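Local coordinates for protein 4-hydroxybutyrate CoA-transferase (Porphyromonas gingivalis, PDB 3D3U) that probably transfers coenzyme A between carboxylic acids, perhaps with 4-hydroxybutyrate as acceptor, as a member of the acetyl-CoA hydrolase/transferase family, at residues Val153-Lys158 with Ile178-Pro183; Pro37-Gln42 with Val121-Thr126. All blocks are in the same frame, centred on the assembly; numbering follows the deposited sequence.

Interaction 1 of 2, residues Val153-Lys158 with Ile178-Pro183; sequences VAEVNK and IEVDEP
Asn157, at the end of strand 151-157, reaches across to Glu182 in the chain that leaves strand 176-180. Its CB springs from the same face of the sheet as Val180; CG, set anti to the backbone N (chi1 -163°), is carried along toward residues 181-182. There ND2 gives a hydrogen bond to Glu182 O at 2.9 Å, lying in both the carbonyl plane and the amide plane, while OD1 accepts from the backbone N of Gln159. An amide, donor and acceptor at once, suits a place where one side chain meets an N-H and a carbonyl of two departing loops.

Before these loops the two strands run parallel, as the last pair of the Rossmann-like sheet in the N-terminal domain, with 176-180 outermost within this chain. Val156 is held through both of its backbone polar atoms: its N donates to Ile178 O, and its O accepts from Val180 N. Lys158 N closes the series on Val180 O with a nearly straight bond (172°). Deeper in, Val153 CG1 meets Ile178 CD1 at 3.5 Å, branched apolar side chains that also touch helix 14-21. On the other face, Lys158 NZ makes a long salt bridge of 3.8 Å to Glu179 OE2, which also bonds Tyr7 OH.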
ATOM      1  N   VAL A 153     -16.029  12.131 -10.229  1.00 15.48           N
ATOM      2  CA  VAL A 153     -15.347  12.726 -11.364  1.00 17.02           C
ATOM      3  C   VAL A 153     -14.191  11.812 -11.818  1.00 18.29           C
ATOM      4  O   VAL A 153     -13.232  11.667 -11.099  1.00 19.12           O
ATOM      5  CB  VAL A 153     -14.824  14.055 -10.951  1.00 16.72           C
ATOM      6  CG1 VAL A 153     -14.158  14.731 -12.125  1.00 18.64           C
ATOM      7  CG2 VAL A 153     -15.960  14.929 -10.392  1.00 18.16           C
ATOM      8  N   ALA A 154     -14.247  11.192 -12.984  1.00 18.91           N
ATOM      9  CA  ALA A 154     -13.203  10.251 -13.293  1.00 19.52           C
ATOM     10  C   ALA A 154     -12.345  10.792 -14.438  1.00 20.86           C
ATOM     11  O   ALA A 154     -12.919  11.164 -15.465  1.00 22.16           O
ATOM     12  CB  ALA A 154     -13.792   9.011 -13.717  1.00 19.46           C
ATOM     13  N   GLU A 155     -11.013  10.812 -14.310  1.00 19.73           N
ATOM     14  CA  GLU A 155     -10.222  11.220 -15.409  1.00 21.58           C
ATOM     15  C   GLU A 155     -10.045   9.961 -16.136  1.00 19.47           C
ATOM     16  O   GLU A 155      -9.532   9.003 -15.629  1.00 19.01           O
ATOM     17  CB  GLU A 155      -8.845  11.684 -14.954  1.00 22.03           C
ATOM     18  CG  GLU A 155      -8.758  12.991 -14.171  1.00 26.27           C
ATOM     19  CD  GLU A 155      -7.306  13.343 -13.638  1.00 30.22           C
ATOM     20  OE1 GLU A 155      -7.205  14.314 -12.780  1.00 42.45           O
ATOM     21  OE2 GLU A 155      -6.234  12.736 -14.051  1.00 37.34           O
ATOM     22  N   VAL A 156     -10.468   9.927 -17.368  1.00 21.02           N
ATOM     23  CA  VAL A 156     -10.290   8.705 -18.185  1.00 21.50           C
ATOM     24  C   VAL A 156      -8.913   8.612 -18.902  1.00 21.92           C
ATOM     25  O   VAL A 156      -8.608   9.352 -19.835  1.00 21.03           O
ATOM     26  CB  VAL A 156     -11.477   8.493 -19.117  1.00 21.55           C
ATOM     27  CG1 VAL A 156     -11.189   7.307 -20.078  1.00 22.51           C
ATOM     28  CG2 VAL A 156     -12.721   8.284 -18.256  1.00 16.93           C
ATOM     29  N   ASN A 157      -8.068   7.720 -18.422  1.00 22.59           N
ATOM     30  CA  ASN A 157      -6.757   7.801 -18.891  1.00 24.43           C
ATOM     31  C   ASN A 157      -6.424   6.666 -19.856  1.00 26.39           C
ATOM     32  O   ASN A 157      -6.530   5.432 -19.540  1.00 27.35           O
ATOM     33  CB  ASN A 157      -5.807   7.923 -17.747  1.00 24.46           C
ATOM     34  CG  ASN A 157      -4.457   8.409 -18.187  1.00 26.49           C
ATOM     35  OD1 ASN A 157      -4.126   8.370 -19.402  1.00 28.44           O
ATOM     36  ND2 ASN A 157      -3.629   8.818 -17.219  1.00 21.74           N
ATOM     37  N   LYS A 158      -6.095   7.116 -21.079  1.00 27.58           N
ATOM     38  CA  LYS A 158      -5.670   6.218 -22.172  1.00 28.93           C
ATOM     39  C   LYS A 158      -4.391   5.459 -21.793  1.00 28.37           C
ATOM     40  O   LYS A 158      -4.176   4.372 -22.283  1.00 27.48           O
ATOM     41  CB  LYS A 158      -5.611   6.915 -23.561  1.00 28.34           C
ATOM     42  CG  LYS A 158      -7.046   6.933 -24.172  1.00 30.85           C
ATOM     43  CD  LYS A 158      -7.234   7.250 -25.699  1.00 30.90           C
ATOM     44  CE  LYS A 158      -8.765   7.479 -26.078  1.00 31.70           C
ATOM     45  NZ  LYS A 158      -9.561   8.078 -24.897  1.00 35.55           N
ATOM     46  N   ILE A 178     -13.301  13.234 -17.815  1.00 17.81           N
ATOM     47  CA  ILE A 178     -12.312  14.137 -18.319  1.00 18.74           C
ATOM     48  C   ILE A 178     -11.363  13.250 -19.090  1.00 21.69           C
ATOM     49  O   ILE A 178     -10.405  12.729 -18.520  1.00 22.13           O
ATOM     50  CB  ILE A 178     -11.608  14.751 -17.164  1.00 16.83           C
ATOM     51  CG1 ILE A 178     -12.609  15.579 -16.406  1.00 17.27           C
ATOM     52  CG2 ILE A 178     -10.584  15.677 -17.605  1.00 14.64           C
ATOM     53  CD1 ILE A 178     -12.318  15.752 -14.920  1.00 14.06           C
ATOM     54  N   GLU A 179     -11.631  13.029 -20.385  1.00 24.72           N
ATOM     55  CA  GLU A 179     -10.724  12.136 -21.137  1.00 26.88           C
ATOM     56  C   GLU A 179      -9.341  12.690 -21.181  1.00 27.60           C
ATOM     57  O   GLU A 179      -9.159  13.782 -21.634  1.00 29.85           O
ATOM     58  CB  GLU A 179     -11.129  11.752 -22.565  1.00 25.33           C
ATOM     59  CG  GLU A 179     -12.201  12.487 -23.248  1.00 28.80           C
ATOM     60  CD  GLU A 179     -12.902  11.490 -24.142  1.00 35.59           C
ATOM     61  OE1 GLU A 179     -13.842  11.850 -24.885  1.00 38.57           O
ATOM     62  OE2 GLU A 179     -12.476  10.316 -24.105  1.00 34.98           O
ATOM     63  N   VAL A 180      -8.364  11.936 -20.698  1.00 27.94           N
ATOM     64  CA  VAL A 180      -7.035  12.314 -20.971  1.00 27.56           C
ATOM     65  C   VAL A 180      -6.110  11.234 -21.335  1.00 27.81           C
ATOM     66  O   VAL A 180      -6.453  10.061 -21.432  1.00 28.02           O
ATOM     67  CB  VAL A 180      -6.445  13.192 -19.866  1.00 28.96           C
ATOM     68  CG1 VAL A 180      -6.953  14.686 -20.111  1.00 30.60           C
ATOM     69  CG2 VAL A 180      -6.698  12.661 -18.439  1.00 23.93           C
ATOM     70  N   ASP A 181      -4.931  11.723 -21.620  1.00 28.30           N
ATOM     71  CA  ASP A 181      -3.810  10.953 -22.000  1.00 29.52           C
ATOM     72  C   ASP A 181      -2.440  11.521 -21.477  1.00 29.88           C
ATOM     73  O   ASP A 181      -2.059  12.710 -21.727  1.00 31.11           O
ATOM     74  CB  ASP A 181      -3.809  10.773 -23.486  1.00 29.39           C
ATOM     75  CG  ASP A 181      -2.799   9.782 -23.874  1.00 32.09           C
ATOM     76  OD1 ASP A 181      -1.993   9.450 -22.974  1.00 34.95           O
ATOM     77  OD2 ASP A 181      -2.708   9.271 -24.997  1.00 35.01           O
ATOM     78  N   GLU A 182      -1.769  10.691 -20.675  1.00 28.51           N
ATOM     79  CA  GLU A 182      -0.695  11.145 -19.795  1.00 29.19           C
ATOM     80  C   GLU A 182      -0.169   9.945 -18.974  1.00 27.43           C
ATOM     81  O   GLU A 182      -0.952   9.208 -18.378  1.00 27.31           O
ATOM     82  CB  GLU A 182      -1.093  12.378 -18.933  1.00 28.20           C
ATOM     83  CG  GLU A 182      -0.665  13.749 -19.506  1.00 33.60           C
ATOM     84  CD  GLU A 182       0.186  14.695 -18.518  1.00 41.70           C
ATOM     85  OE1 GLU A 182      -0.041  14.781 -17.220  1.00 40.51           O
ATOM     86  OE2 GLU A 182       1.111  15.436 -19.065  1.00 47.22           O
ATOM     87  N   PRO A 183       1.160   9.763 -18.960  1.00 26.93           N
ATOM     88  CA  PRO A 183       1.806   8.556 -18.400  1.00 26.06           C
ATOM     89  C   PRO A 183       1.677   8.472 -16.868  1.00 26.46           C
ATOM     90  O   PRO A 183       1.778   9.465 -16.147  1.00 27.59           O
ATOM     91  CB  PRO A 183       3.269   8.754 -18.760  1.00 26.28           C
ATOM     92  CG  PRO A 183       3.458  10.270 -18.828  1.00 25.49           C
ATOM     93  CD  PRO A 183       2.163  10.760 -19.420  1.00 26.25           C
TER

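Interaction 2 of 2, residues Pro37-Gln42 with Val121-Thr126; sequences PVRFSQ and VVQVST
Val121 pushes both of its methyl groups against the start of helix 38-46, touching Pro37 with one and the ring of Phe40 with both. This is helix-on-sheet packing in a Rossmann-like alpha/beta domain: strand 119-125 lies within the parallel sheet, between strands 27-30 and 151-157, and the chain that follows strand 27-30 turns into the helix covering this face.

Val121 has the most surface buried here. With CG1 anti to the backbone N (chi1 174°), that methyl settles between the proline ring and the base of the phenylalanine, 3.5 Å from Pro37 CG and 3.7 Å from Phe40 CG. Its CG2 instead stands over the face of the Phe40 ring, 3.8 Å from the centroid and 15° off the normal, a CH-pi contact offset toward CE1 and CZ. A beta-branched valine suits the place because it favours the extended backbone and offers two methyls to two partners.

Pro37, at the N-cap position, brings no backbone N-H into the buried face, and its compact ring points at the strand, its CB and CG lying against Val121 CG1; CG also rests near Val121 O. The first turn of the helix closes behind it as Ser41 N bonds to Pro37 O.

Gln123, two residues on and on the same face as Val121, meets the Arg39 side chain. Arg39, bent at chi2 and chi3, brings its guanidinium toward Gln123; Glu155 of the neighbouring strand 151-157 and Glu182, beyond strand 176-180, hold it by salt bridges. Its plane is turned 58° from the Gln123 amide, which stands at the guanidinium edge, Gln123 CD lying 3.8 Å from Arg39 NH1.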
ATOM      1  N   PRO A  37      -5.378  12.195  -9.162  1.00 19.40           N
ATOM      2  CA  PRO A  37      -5.894  12.868 -10.303  1.00 19.11           C
ATOM      3  C   PRO A  37      -5.397  14.306 -10.314  1.00 19.82           C
ATOM      4  O   PRO A  37      -6.064  15.298  -9.982  1.00 19.21           O
ATOM      5  CB  PRO A  37      -7.406  12.749 -10.104  1.00 19.33           C
ATOM      6  CG  PRO A  37      -7.585  12.398  -8.714  1.00 19.25           C
ATOM      7  CD  PRO A  37      -6.261  12.400  -8.001  1.00 19.94           C
ATOM      8  N   VAL A  38      -4.177  14.379 -10.771  1.00 21.02           N
ATOM      9  CA  VAL A  38      -3.426  15.576 -10.783  1.00 21.32           C
ATOM     10  C   VAL A  38      -4.023  16.563 -11.778  1.00 21.37           C
ATOM     11  O   VAL A  38      -3.973  17.767 -11.512  1.00 22.79           O
ATOM     12  CB  VAL A  38      -1.947  15.216 -11.000  1.00 20.45           C
ATOM     13  CG1 VAL A  38      -1.853  14.065 -11.957  1.00 21.69           C
ATOM     14  CG2 VAL A  38      -1.157  16.419 -11.494  1.00 23.80           C
ATOM     15  N   ARG A  39      -4.621  16.114 -12.889  1.00 21.58           N
ATOM     16  CA  ARG A  39      -5.286  17.099 -13.845  1.00 21.31           C
ATOM     17  C   ARG A  39      -6.355  17.929 -13.223  1.00 20.54           C
ATOM     18  O   ARG A  39      -6.458  19.140 -13.424  1.00 20.63           O
ATOM     19  CB  ARG A  39      -5.914  16.391 -15.008  1.00 20.92           C
ATOM     20  CG  ARG A  39      -4.988  16.457 -16.188  1.00 23.30           C
ATOM     21  CD  ARG A  39      -3.784  15.613 -16.069  1.00 22.38           C
ATOM     22  NE  ARG A  39      -4.015  14.321 -15.402  1.00 21.17           N
ATOM     23  CZ  ARG A  39      -2.999  13.483 -15.211  1.00 22.55           C
ATOM     24  NH1 ARG A  39      -3.161  12.325 -14.579  1.00 21.29           N
ATOM     25  NH2 ARG A  39      -1.780  13.841 -15.645  1.00 18.42           N
ATOM     26  N   PHE A  40      -7.164  17.220 -12.466  1.00 20.34           N
ATOM     27  CA  PHE A  40      -8.116  17.805 -11.629  1.00 19.91           C
ATOM     28  C   PHE A  40      -7.478  18.666 -10.564  1.00 21.28           C
ATOM     29  O   PHE A  40      -8.001  19.762 -10.303  1.00 24.41           O
ATOM     30  CB  PHE A  40      -8.891  16.738 -10.948  1.00 18.96           C
ATOM     31  CG  PHE A  40     -10.233  17.206 -10.436  1.00 17.88           C
ATOM     32  CD1 PHE A  40     -10.373  17.737  -9.172  1.00 16.72           C
ATOM     33  CD2 PHE A  40     -11.343  17.137 -11.224  1.00 15.73           C
ATOM     34  CE1 PHE A  40     -11.604  18.136  -8.683  1.00 13.55           C
ATOM     35  CE2 PHE A  40     -12.528  17.560 -10.743  1.00 18.00           C
ATOM     36  CZ  PHE A  40     -12.656  18.050  -9.420  1.00 14.48           C
ATOM     37  N   SER A  41      -6.372  18.263  -9.929  1.00 21.03           N
ATOM     38  CA  SER A  41      -5.705  19.197  -8.969  1.00 20.01           C
ATOM     39  C   SER A  41      -5.254  20.511  -9.667  1.00 20.61           C
ATOM     40  O   SER A  41      -5.491  21.665  -9.210  1.00 18.08           O
ATOM     41  CB  SER A  41      -4.552  18.503  -8.251  1.00 19.44           C
ATOM     42  OG  SER A  41      -3.813  19.391  -7.403  1.00 19.22           O
ATOM     43  N   GLN A  42      -4.672  20.291 -10.855  1.00 23.29           N
ATOM     44  CA  GLN A  42      -4.182  21.368 -11.798  1.00 23.53           C
ATOM     45  C   GLN A  42      -5.432  22.236 -12.024  1.00 21.04           C
ATOM     46  O   GLN A  42      -5.380  23.427 -11.741  1.00 21.64           O
ATOM     47  CB  GLN A  42      -3.556  20.740 -13.112  1.00 24.61           C
ATOM     48  CG  GLN A  42      -2.235  21.302 -13.683  1.00 30.98           C
ATOM     49  CD  GLN A  42      -0.996  20.377 -13.289  1.00 42.73           C
ATOM     50  OE1 GLN A  42      -0.940  19.181 -13.748  1.00 44.13           O
ATOM     51  NE2 GLN A  42      -0.007  20.927 -12.444  1.00 39.64           N
ATOM     52  N   VAL A 121     -13.020  12.034  -6.631  1.00 10.09           N
ATOM     53  CA  VAL A 121     -12.286  12.291  -7.869  1.00 11.02           C
ATOM     54  C   VAL A 121     -11.233  11.226  -8.105  1.00 12.46           C
ATOM     55  O   VAL A 121     -10.289  11.219  -7.381  1.00 14.42           O
ATOM     56  CB  VAL A 121     -11.603  13.643  -7.875  1.00 10.38           C
ATOM     57  CG1 VAL A 121     -10.709  13.825  -9.114  1.00  9.85           C
ATOM     58  CG2 VAL A 121     -12.638  14.614  -7.933  1.00  9.47           C
ATOM     59  N   VAL A 122     -11.387  10.356  -9.109  1.00 12.59           N
ATOM     60  CA  VAL A 122     -10.533   9.227  -9.349  1.00 12.88           C
ATOM     61  C   VAL A 122      -9.957   9.228 -10.738  1.00 14.40           C
ATOM     62  O   VAL A 122     -10.452   9.879 -11.676  1.00 14.88           O
ATOM     63  CB  VAL A 122     -11.288   7.879  -9.222  1.00 12.79           C
ATOM     64  CG1 VAL A 122     -11.973   7.734  -7.880  1.00 11.51           C
ATOM     65  CG2 VAL A 122     -12.290   7.701 -10.329  1.00 15.12           C
ATOM     66  N   GLN A 123      -8.926   8.413 -10.918  1.00 15.62           N
ATOM     67  CA  GLN A 123      -8.348   8.337 -12.253  1.00 15.39           C
ATOM     68  C   GLN A 123      -8.559   6.951 -12.846  1.00 15.45           C
ATOM     69  O   GLN A 123      -7.778   6.156 -12.571  1.00 18.31           O
ATOM     70  CB  GLN A 123      -6.844   8.677 -12.165  1.00 13.80           C
ATOM     71  CG  GLN A 123      -6.121   8.508 -13.445  1.00 13.25           C
ATOM     72  CD  GLN A 123      -4.717   9.076 -13.396  1.00 16.16           C
ATOM     73  OE1 GLN A 123      -4.059   9.075 -12.363  1.00 17.38           O
ATOM     74  NE2 GLN A 123      -4.239   9.524 -14.529  1.00 16.59           N
ATOM     75  N   VAL A 124      -9.543   6.627 -13.651  1.00 15.40           N
ATOM     76  CA  VAL A 124      -9.557   5.250 -14.211  1.00 15.56           C
ATOM     77  C   VAL A 124      -8.983   5.124 -15.576  1.00 16.06           C
ATOM     78  O   VAL A 124      -8.482   6.113 -16.146  1.00 16.47           O
ATOM     79  CB  VAL A 124     -10.951   4.783 -14.359  1.00 15.79           C
ATOM     80  CG1 VAL A 124     -11.541   4.681 -12.961  1.00 17.89           C
ATOM     81  CG2 VAL A 124     -11.767   5.850 -15.199  1.00 16.01           C
ATOM     82  N   SER A 125      -9.164   3.924 -16.134  1.00 16.31           N
ATOM     83  CA  SER A 125      -8.665   3.549 -17.464  1.00 16.64           C
ATOM     84  C   SER A 125      -9.764   3.585 -18.548  1.00 18.84           C
ATOM     85  O   SER A 125     -10.977   3.740 -18.256  1.00 17.98           O
ATOM     86  CB  SER A 125      -8.273   2.115 -17.416  1.00 16.62           C
ATOM     87  OG  SER A 125      -9.390   1.345 -17.892  1.00 12.33           O
ATOM     88  N   THR A 126      -9.368   3.375 -19.816  1.00 20.67           N
ATOM     89  CA  THR A 126     -10.393   3.333 -20.860  1.00 21.55           C
ATOM     90  C   THR A 126     -11.313   2.115 -20.673  1.00 23.18           C
ATOM     91  O   THR A 126     -10.822   1.001 -20.450  1.00 23.07           O
ATOM     92  CB  THR A 126      -9.792   3.337 -22.238  1.00 20.93           C
ATOM     93  OG1 THR A 126      -8.587   2.563 -22.271  1.00 20.40           O
ATOM     94  CG2 THR A 126      -9.317   4.733 -22.576  1.00 24.14           C
TER

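How the interactions relate
Interactions 1 and 2 share one parallel sheet, since strands 119-125 and 151-157 are neighbours in it. Interaction 1 is strand against strand at the sheet's edge within this chain, held mainly by backbone hydrogen bonds and running from a buried beginning to an exposed, charged end. Interaction 2 is largely buried, a helix start laid on a more central strand, and relies mainly on apolar packing, with one polar pair at its side. The sheet itself joins them, Asn157 N probably hydrogen-bonding to Val124 O at 2.8 Å. So do charged groups: besides its pairing with Arg39, Glu155 accepts from Phe40 N through its other carboxylate oxygen, so one acid of the sheet serves both the arginine and the helix's first turn.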